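Local coordinates for acyl-CoA dehydrogenase domain protein Tcur3481 (Thermomonospora curvata, PDB 6WY9), which probably acts as an FAD-dependent acyl-CoA dehydrogenase, oxidising acyl-CoA thioesters, at residues B[225-236]-B[273-284]; B[292-300]-B[352-360]. All blocks are in the same frame, centred on the assembly; numbering follows the deposited sequence.

Contact 1 of 2, residues B[225-236]-B[273-284]; sequences TALAAVQLGVAS and IEAMRVCLWQAV
The carbonyl oxygen of L232 is gripped twice by S236, whose backbone N and OG reach it from opposite faces of its plane; OG lies 2.9 Å from L232 O, above the carbonyl plane. This bond leaves S236 OG against I273 CG2 and, obliquely, near the guanidinium of R277. The side chain of L232 itself is a knob among I273, M276, R277 and L280. With CG anti to the backbone N (chi1 176°), its two methyls divide the work: CD1 rests 3.8 Å from I273 CG2 and lies over one guanidinium face of R277, while CD2 meets L280 CD2 at 3.6 Å. Reciprocally, L280 fills the hole formed by T225, A228, A229 and L232, its CD1 lying 3.6 Å from T225 O. These matched knobs-into-holes join two antiparallel helices of the C-terminal helical domain of the acyl-CoA dehydrogenase fold; the axes of 225-236 and 273-284 approach to 9.9 Å, with 152° between their N-to-C directions. Cutting L232 back to an alanine here removes both methyls, which is likely to open a gap between L280 and I273 and leave that guanidinium face without its cover. Toward one end, M276 bends at chi3 (74°) and lays CE near Q231 O and the CA of L232, while I273 CD1 reaches A235 O at 3.5 Å. At the other end T225 CG2 touches V284 CG2, its OG1 being bonded to D221 O one turn earlier.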
loop_
_atom_site.group_PDB
_atom_site.type_symbol
_atom_site.label_atom_id
_atom_site.label_comp_id
_atom_site.label_asym_id
_atom_site.label_seq_id
_atom_site.Cartn_x
_atom_site.Cartn_y
_atom_site.Cartn_z
ATOM N N THR B 225 13.011 18.587 -9.056
ATOM C CA THR B 225 12.375 18.374 -10.353
ATOM C C THR B 225 13.284 17.548 -11.250
ATOM O O THR B 225 12.845 16.591 -11.884
ATOM C CB THR B 225 12.039 19.739 -10.974
ATOM O OG1 THR B 225 11.181 20.465 -10.081
ATOM C CG2 THR B 225 11.346 19.598 -12.314
ATOM N N ALA B 226 14.574 17.891 -11.278
ATOM C CA ALA B 226 15.525 17.161 -12.104
ATOM C C ALA B 226 15.656 15.701 -11.652
ATOM O O ALA B 226 15.728 14.785 -12.484
ATOM C CB ALA B 226 16.884 17.894 -12.058
ATOM N N LEU B 227 15.737 15.470 -10.336
ATOM C CA LEU B 227 15.825 14.102 -9.859
ATOM C C LEU B 227 14.573 13.335 -10.255
ATOM O O LEU B 227 14.644 12.162 -10.606
ATOM C CB LEU B 227 16.011 14.069 -8.322
ATOM C CG LEU B 227 17.417 14.461 -7.840
ATOM C CD1 LEU B 227 17.372 14.962 -6.312
ATOM C CD2 LEU B 227 18.385 13.274 -8.043
ATOM N N ALA B 228 13.413 13.978 -10.168
ATOM C CA ALA B 228 12.196 13.307 -10.607
ATOM C C ALA B 228 12.254 12.988 -12.096
ATOM O O ALA B 228 11.755 11.943 -12.515
ATOM C CB ALA B 228 10.977 14.142 -10.270
ATOM N N ALA B 229 12.903 13.837 -12.911
ATOM C CA ALA B 229 13.016 13.495 -14.335
ATOM C C ALA B 229 13.840 12.223 -14.541
ATOM O O ALA B 229 13.468 11.345 -15.339
ATOM C CB ALA B 229 13.614 14.667 -15.129
ATOM N N VAL B 230 14.969 12.101 -13.830
ATOM C CA VAL B 230 15.797 10.897 -13.969
ATOM C C VAL B 230 14.999 9.679 -13.516
ATOM O O VAL B 230 15.010 8.616 -14.157
ATOM C CB VAL B 230 17.095 11.040 -13.144
ATOM C CG1 VAL B 230 17.961 9.757 -13.267
ATOM C CG2 VAL B 230 17.865 12.317 -13.533
ATOM N N GLN B 231 14.292 9.823 -12.396
ATOM C CA GLN B 231 13.550 8.698 -11.857
ATOM C C GLN B 231 12.475 8.264 -12.833
ATOM O O GLN B 231 12.184 7.069 -12.965
ATOM C CB GLN B 231 12.912 9.075 -10.507
ATOM C CG GLN B 231 12.308 7.863 -9.749
ATOM C CD GLN B 231 13.376 7.063 -9.042
ATOM O OE1 GLN B 231 14.443 6.793 -9.614
ATOM N NE2 GLN B 231 13.109 6.681 -7.783
ATOM N N LEU B 232 11.797 9.225 -13.443
ATOM C CA LEU B 232 10.815 8.840 -14.451
ATOM C C LEU B 232 11.467 7.955 -15.513
ATOM O O LEU B 232 10.886 6.942 -15.923
ATOM C CB LEU B 232 10.211 10.088 -15.094
ATOM C CG LEU B 232 9.224 9.848 -16.262
ATOM C CD1 LEU B 232 7.928 9.015 -15.806
ATOM C CD2 LEU B 232 8.859 11.234 -16.820
ATOM N N GLY B 233 12.670 8.329 -15.980
ATOM C CA GLY B 233 13.328 7.532 -17.004
ATOM C C GLY B 233 13.765 6.172 -16.477
ATOM O O GLY B 233 13.581 5.142 -17.140
ATOM N N VAL B 234 14.304 6.135 -15.253
ATOM C CA VAL B 234 14.640 4.848 -14.641
ATOM C C VAL B 234 13.417 3.937 -14.597
ATOM O O VAL B 234 13.489 2.757 -14.951
ATOM C CB VAL B 234 15.225 5.042 -13.230
ATOM C CG1 VAL B 234 15.406 3.666 -12.548
ATOM C CG2 VAL B 234 16.601 5.822 -13.320
ATOM N N ALA B 235 12.293 4.443 -14.095
ATOM C CA ALA B 235 11.139 3.557 -13.929
ATOM C C ALA B 235 10.614 3.097 -15.283
ATOM O O ALA B 235 10.215 1.939 -15.439
ATOM C CB ALA B 235 10.019 4.260 -13.141
ATOM N N SER B 236 10.579 4.010 -16.264
ATOM C CA SER B 236 10.117 3.676 -17.602
ATOM C C SER B 236 10.994 2.592 -18.223
ATOM O O SER B 236 10.491 1.626 -18.806
ATOM C CB SER B 236 10.130 4.936 -18.489
ATOM O OG SER B 236 9.209 5.896 -17.980
ATOM N N ILE B 273 3.889 5.374 -13.269
ATOM C CA ILE B 273 4.701 6.108 -14.229
ATOM C C ILE B 273 3.882 7.227 -14.860
ATOM O O ILE B 273 4.375 8.348 -15.049
ATOM C CB ILE B 273 5.284 5.151 -15.286
ATOM C CG1 ILE B 273 6.368 4.238 -14.674
ATOM C CG2 ILE B 273 5.787 5.938 -16.575
ATOM C CD1 ILE B 273 6.907 3.146 -15.650
ATOM N N GLU B 274 2.622 6.956 -15.205
ATOM C CA GLU B 274 1.792 8.050 -15.753
ATOM C C GLU B 274 1.615 9.171 -14.737
ATOM O O GLU B 274 1.682 10.357 -15.080
ATOM C CB GLU B 274 0.436 7.509 -16.215
ATOM C CG GLU B 274 0.685 6.686 -17.474
ATOM C CD GLU B 274 -0.482 6.570 -18.453
ATOM O OE1 GLU B 274 -1.672 6.590 -18.047
ATOM O OE2 GLU B 274 -0.190 6.398 -19.652
ATOM N N ALA B 275 1.416 8.812 -13.473
ATOM C CA ALA B 275 1.274 9.812 -12.415
ATOM C C ALA B 275 2.564 10.616 -12.225
ATOM O O ALA B 275 2.531 11.843 -12.101
ATOM C CB ALA B 275 0.873 9.115 -11.123
ATOM N N MET B 276 3.699 9.912 -12.148
ATOM C CA MET B 276 5.005 10.547 -12.066
ATOM C C MET B 276 5.183 11.571 -13.163
ATOM O O MET B 276 5.630 12.692 -12.911
ATOM C CB MET B 276 6.078 9.466 -12.176
ATOM C CG MET B 276 6.154 8.646 -10.881
ATOM S SD MET B 276 6.975 7.035 -11.164
ATOM C CE MET B 276 8.638 7.735 -11.301
ATOM N N ARG B 277 4.822 11.180 -14.390
ATOM C CA ARG B 277 5.048 12.002 -15.568
ATOM C C ARG B 277 4.184 13.261 -15.561
ATOM O O ARG B 277 4.667 14.358 -15.852
ATOM C CB ARG B 277 4.804 11.150 -16.843
ATOM C CG ARG B 277 4.936 12.005 -18.133
ATOM C CD ARG B 277 5.305 11.209 -19.432
ATOM N NE ARG B 277 4.858 9.829 -19.450
ATOM C CZ ARG B 277 5.667 8.765 -19.508
ATOM N NH1 ARG B 277 5.138 7.567 -19.544
ATOM N NH2 ARG B 277 7.001 8.886 -19.537
ATOM N N VAL B 278 2.894 13.152 -15.249
ATOM C CA VAL B 278 2.162 14.425 -15.288
ATOM C C VAL B 278 2.574 15.341 -14.136
ATOM O O VAL B 278 2.526 16.567 -14.265
ATOM C CB VAL B 278 0.637 14.205 -15.314
ATOM C CG1 VAL B 278 0.251 13.400 -16.579
ATOM C CG2 VAL B 278 0.140 13.555 -13.992
ATOM N N CYS B 279 2.964 14.793 -12.990
ATOM C CA CYS B 279 3.376 15.702 -11.927
ATOM C C CYS B 279 4.738 16.305 -12.218
ATOM O O CYS B 279 5.004 17.430 -11.798
ATOM C CB CYS B 279 3.420 15.005 -10.586
ATOM S SG CYS B 279 1.736 14.440 -9.992
ATOM N N LEU B 280 5.632 15.552 -12.853
ATOM C CA LEU B 280 6.896 16.159 -13.327
ATOM C C LEU B 280 6.624 17.385 -14.194
ATOM O O LEU B 280 7.182 18.475 -13.985
ATOM C CB LEU B 280 7.704 15.110 -14.119
ATOM C CG LEU B 280 8.918 15.709 -14.879
ATOM C CD1 LEU B 280 9.850 16.366 -13.869
ATOM C CD2 LEU B 280 9.629 14.571 -15.674
ATOM N N TRP B 281 5.759 17.231 -15.182
ATOM C CA TRP B 281 5.603 18.334 -16.116
ATOM C C TRP B 281 4.845 19.480 -15.472
ATOM O O TRP B 281 5.082 20.642 -15.807
ATOM C CB TRP B 281 4.983 17.801 -17.412
ATOM C CG TRP B 281 6.110 17.049 -18.146
ATOM C CD1 TRP B 281 6.292 15.683 -18.221
ATOM C CD2 TRP B 281 7.275 17.641 -18.766
ATOM N NE1 TRP B 281 7.460 15.400 -18.909
ATOM C CE2 TRP B 281 8.085 16.578 -19.239
ATOM C CE3 TRP B 281 7.690 18.965 -18.993
ATOM C CZ2 TRP B 281 9.288 16.795 -19.922
ATOM C CZ3 TRP B 281 8.888 19.182 -19.680
ATOM C CH2 TRP B 281 9.671 18.099 -20.133
ATOM N N GLN B 282 4.023 19.191 -14.469
ATOM C CA GLN B 282 3.427 20.289 -13.711
ATOM C C GLN B 282 4.495 21.077 -12.950
ATOM O O GLN B 282 4.415 22.310 -12.841
ATOM C CB GLN B 282 2.348 19.725 -12.770
ATOM C CG GLN B 282 1.668 20.753 -11.872
ATOM C CD GLN B 282 0.899 21.794 -12.674
ATOM O OE1 GLN B 282 0.317 21.490 -13.707
ATOM N NE2 GLN B 282 0.907 23.021 -12.203
ATOM N N ALA B 283 5.484 20.373 -12.375
ATOM C CA ALA B 283 6.562 21.068 -11.680
ATOM C C ALA B 283 7.335 21.939 -12.650
ATOM O O ALA B 283 7.647 23.092 -12.344
ATOM C CB ALA B 283 7.498 20.057 -11.013
ATOM N N VAL B 284 7.617 21.414 -13.851
ATOM C CA VAL B 284 8.350 22.209 -14.851
ATOM C C VAL B 284 7.532 23.425 -15.242
ATOM O O VAL B 284 8.018 24.563 -15.215
ATOM C CB VAL B 284 8.695 21.338 -16.083
ATOM C CG1 VAL B 284 9.324 22.209 -17.208
ATOM C CG2 VAL B 284 9.587 20.143 -15.671
#

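Contact 2 of 2, residues B[292-300]-B[352-360]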
loop_
_atom_site.group_PDB
_atom_site.type_symbol
_atom_site.label_atom_id
_atom_site.label_comp_id
_atom_site.label_asym_id
_atom_site.label_seq_id
_atom_site.Cartn_x
_atom_site.Cartn_y
_atom_site.Cartn_z
ATOM N N THR B 292 6.810 29.984 -6.771
ATOM C CA THR B 292 7.869 29.888 -5.773
ATOM C C THR B 292 7.402 29.218 -4.490
ATOM O O THR B 292 8.086 29.321 -3.465
ATOM C CB THR B 292 8.431 31.270 -5.433
ATOM O OG1 THR B 292 7.431 32.047 -4.762
ATOM C CG2 THR B 292 8.850 31.983 -6.694
ATOM N N ASP B 293 6.257 28.555 -4.503
ATOM C CA ASP B 293 5.793 28.016 -3.241
ATOM C C ASP B 293 6.412 26.654 -2.948
ATOM O O ASP B 293 6.381 26.217 -1.797
ATOM C CB ASP B 293 4.282 27.918 -3.271
ATOM C CG ASP B 293 3.820 27.119 -4.451
ATOM O OD1 ASP B 293 3.832 27.655 -5.583
ATOM O OD2 ASP B 293 3.556 25.928 -4.258
ATOM N N GLY B 294 6.984 25.993 -3.952
ATOM C CA GLY B 294 7.634 24.711 -3.790
ATOM C C GLY B 294 6.733 23.498 -3.790
ATOM O O GLY B 294 7.251 22.375 -3.789
ATOM N N LYS B 295 5.403 23.658 -3.793
ATOM C CA LYS B 295 4.548 22.468 -3.675
ATOM C C LYS B 295 4.672 21.568 -4.905
ATOM O O LYS B 295 4.679 20.342 -4.778
ATOM C CB LYS B 295 3.092 22.860 -3.427
ATOM C CG LYS B 295 2.872 23.465 -2.022
ATOM C CD LYS B 295 1.376 23.529 -1.618
ATOM C CE LYS B 295 0.618 24.593 -2.380
ATOM N NZ LYS B 295 0.904 25.919 -1.785
ATOM N N ALA B 296 4.679 22.142 -6.097
ATOM C CA ALA B 296 4.630 21.289 -7.277
ATOM C C ALA B 296 5.893 20.434 -7.381
ATOM O O ALA B 296 5.825 19.273 -7.782
ATOM C CB ALA B 296 4.416 22.128 -8.537
ATOM N N ALA B 297 7.057 21.010 -7.044
ATOM C CA ALA B 297 8.308 20.263 -7.098
ATOM C C ALA B 297 8.328 19.123 -6.088
ATOM O O ALA B 297 8.801 18.022 -6.402
ATOM C CB ALA B 297 9.484 21.230 -6.884
ATOM N N LEU B 298 7.789 19.359 -4.874
ATOM C CA LEU B 298 7.710 18.314 -3.865
ATOM C C LEU B 298 6.745 17.207 -4.258
ATOM O O LEU B 298 6.983 16.040 -3.916
ATOM C CB LEU B 298 7.304 18.913 -2.505
ATOM C CG LEU B 298 8.478 19.454 -1.660
ATOM C CD1 LEU B 298 7.976 20.336 -0.487
ATOM C CD2 LEU B 298 9.354 18.264 -1.141
ATOM N N VAL B 299 5.636 17.550 -4.929
ATOM C CA VAL B 299 4.728 16.527 -5.440
ATOM C C VAL B 299 5.446 15.679 -6.487
ATOM O O VAL B 299 5.384 14.445 -6.452
ATOM C CB VAL B 299 3.432 17.154 -6.017
ATOM C CG1 VAL B 299 2.641 16.131 -6.827
ATOM C CG2 VAL B 299 2.517 17.684 -4.890
ATOM N N ALA B 300 6.137 16.324 -7.433
ATOM C CA ALA B 300 6.868 15.516 -8.412
ATOM C C ALA B 300 7.890 14.633 -7.710
ATOM O O ALA B 300 8.022 13.450 -8.030
ATOM C CB ALA B 300 7.544 16.405 -9.451
ATOM N N GLN B 352 6.381 15.265 4.896
ATOM C CA GLN B 352 6.387 16.207 6.010
ATOM C C GLN B 352 6.593 17.649 5.540
ATOM O O GLN B 352 5.878 18.566 5.965
ATOM C CB GLN B 352 7.457 15.829 7.021
ATOM C CG GLN B 352 7.416 16.778 8.253
ATOM C CD GLN B 352 8.322 16.257 9.339
ATOM O OE1 GLN B 352 7.995 15.226 9.995
ATOM N NE2 GLN B 352 9.492 16.936 9.551
ATOM N N ARG B 353 7.570 17.865 4.661
ATOM C CA ARG B 353 7.830 19.188 4.124
ATOM C C ARG B 353 6.620 19.714 3.354
ATOM O O ARG B 353 6.241 20.889 3.487
ATOM C CB ARG B 353 9.076 19.142 3.229
ATOM C CG ARG B 353 9.555 20.541 2.825
ATOM C CD ARG B 353 10.914 20.492 2.081
ATOM N NE ARG B 353 12.032 20.161 2.980
ATOM C CZ ARG B 353 12.557 21.009 3.870
ATOM N NH1 ARG B 353 13.557 20.629 4.645
ATOM N NH2 ARG B 353 12.057 22.227 3.999
ATOM N N LEU B 354 6.038 18.872 2.493
ATOM C CA LEU B 354 4.862 19.290 1.743
ATOM C C LEU B 354 3.701 19.621 2.694
ATOM O O LEU B 354 2.951 20.569 2.461
ATOM C CB LEU B 354 4.454 18.186 0.755
ATOM C CG LEU B 354 3.191 18.394 -0.105
ATOM C CD1 LEU B 354 3.304 19.680 -1.002
ATOM C CD2 LEU B 354 3.008 17.224 -1.026
ATOM N N GLY B 355 3.508 18.815 3.727
ATOM C CA GLY B 355 2.437 19.103 4.670
ATOM C C GLY B 355 2.601 20.426 5.407
ATOM O O GLY B 355 1.597 21.091 5.737
ATOM N N ASP B 356 3.854 20.825 5.689
ATOM C CA ASP B 356 4.097 22.128 6.330
ATOM C C ASP B 356 3.753 23.263 5.365
ATOM O O ASP B 356 3.180 24.277 5.776
ATOM C CB ASP B 356 5.568 22.232 6.771
ATOM C CG ASP B 356 5.884 21.370 8.026
ATOM O OD1 ASP B 356 4.927 20.959 8.727
ATOM O OD2 ASP B 356 7.082 21.125 8.315
ATOM N N LEU B 357 4.097 23.101 4.063
ATOM C CA LEU B 357 3.758 24.121 3.069
ATOM C C LEU B 357 2.253 24.266 2.913
ATOM O O LEU B 357 1.731 25.384 2.835
ATOM C CB LEU B 357 4.369 23.760 1.708
ATOM C CG LEU B 357 5.909 23.788 1.622
ATOM C CD1 LEU B 357 6.390 23.420 0.201
ATOM C CD2 LEU B 357 6.426 25.197 2.020
ATOM N N ILE B 358 1.541 23.141 2.852
ATOM C CA ILE B 358 0.076 23.189 2.779
ATOM C C ILE B 358 -0.495 23.906 4.005
ATOM O O ILE B 358 -1.309 24.839 3.885
ATOM C CB ILE B 358 -0.485 21.753 2.626
ATOM C CG1 ILE B 358 -0.115 21.218 1.227
ATOM C CG2 ILE B 358 -1.978 21.692 2.981
ATOM C CD1 ILE B 358 -0.250 19.663 1.068
ATOM N N ALA B 359 -0.063 23.493 5.210
ATOM C CA ALA B 359 -0.573 24.119 6.418
ATOM C C ALA B 359 -0.255 25.607 6.404
ATOM O O ALA B 359 -1.111 26.440 6.704
ATOM C CB ALA B 359 -0.009 23.434 7.683
ATOM N N GLU B 360 0.983 25.964 6.046
ATOM C CA GLU B 360 1.341 27.369 6.048
ATOM C C GLU B 360 0.510 28.141 5.030
ATOM O O GLU B 360 0.081 29.265 5.304
ATOM C CB GLU B 360 2.849 27.502 5.811
ATOM C CG GLU B 360 3.632 27.071 7.049
ATOM C CD GLU B 360 5.065 26.529 6.755
ATOM O OE1 GLU B 360 5.608 26.731 5.640
ATOM O OE2 GLU B 360 5.652 25.922 7.683
#
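L298 and L357 meet through their CD1 methyls, 3.5 Å apart, with the two side chains crossing at about a right angle. This is the tight part of the contact: L298 CD1 also lies 3.7 Å from R353 CG, and L357 CD1 comes within 3.4 Å of D293 O. Beside it, L354 sends one methyl to each neighbour, CD1 to K295 CG and CD2 to V299 CG2, both at 3.9 Å. Its CG stands anti to the backbone N (chi1 177°), which carries the fork across to the other helix. The start of helix 295-319 thus joins the C-terminal helix 347-362 of the helical domain, 295-300 and 352-360 running antiparallel at 152°. An Asx turn precedes that start: D293 OD2 accepts from K295 N at 3.0 Å, met from above the carboxylate plane, while G294 takes the N-cap position with a positive phi of 82°. Looser is the exposed D293 side chain, no nearer than 5.8 Å to 352-360. K295 slides past L357 in the opposite direction, CG by CB, and crosses I358 at about a right angle; its NZ lies 3.6 Å from D293 OD2, a long salt bridge. An aromatic side chain of a neighbouring subunit packs against K295, and one against I358. R353 carries its guanidinium on to a salt bridge with D130.

Following the chain from the N terminus, helix 215-248 supplies 225-236, and contact 1 closes a mostly helical loop of 36 residues when helix 260-288 returns antiparallel to it. A short loop, 289-294, leads into helix 295-319; the end of that loop and the first turns of the helix open contact 2, which closes after 51 intervening residues on helix 347-362. The two loops therefore run in series, neither nested nor crossed. Their centres lie about 17 Å apart, yet they touch directly: A297 CB packs 3.7 Å from T225 OG1, and V299 CG1 lies 3.7 Å from C279 SG. Helix 295-319 is thus the shared neighbour, joining the buried pair of contact 1 to the C-terminal helix.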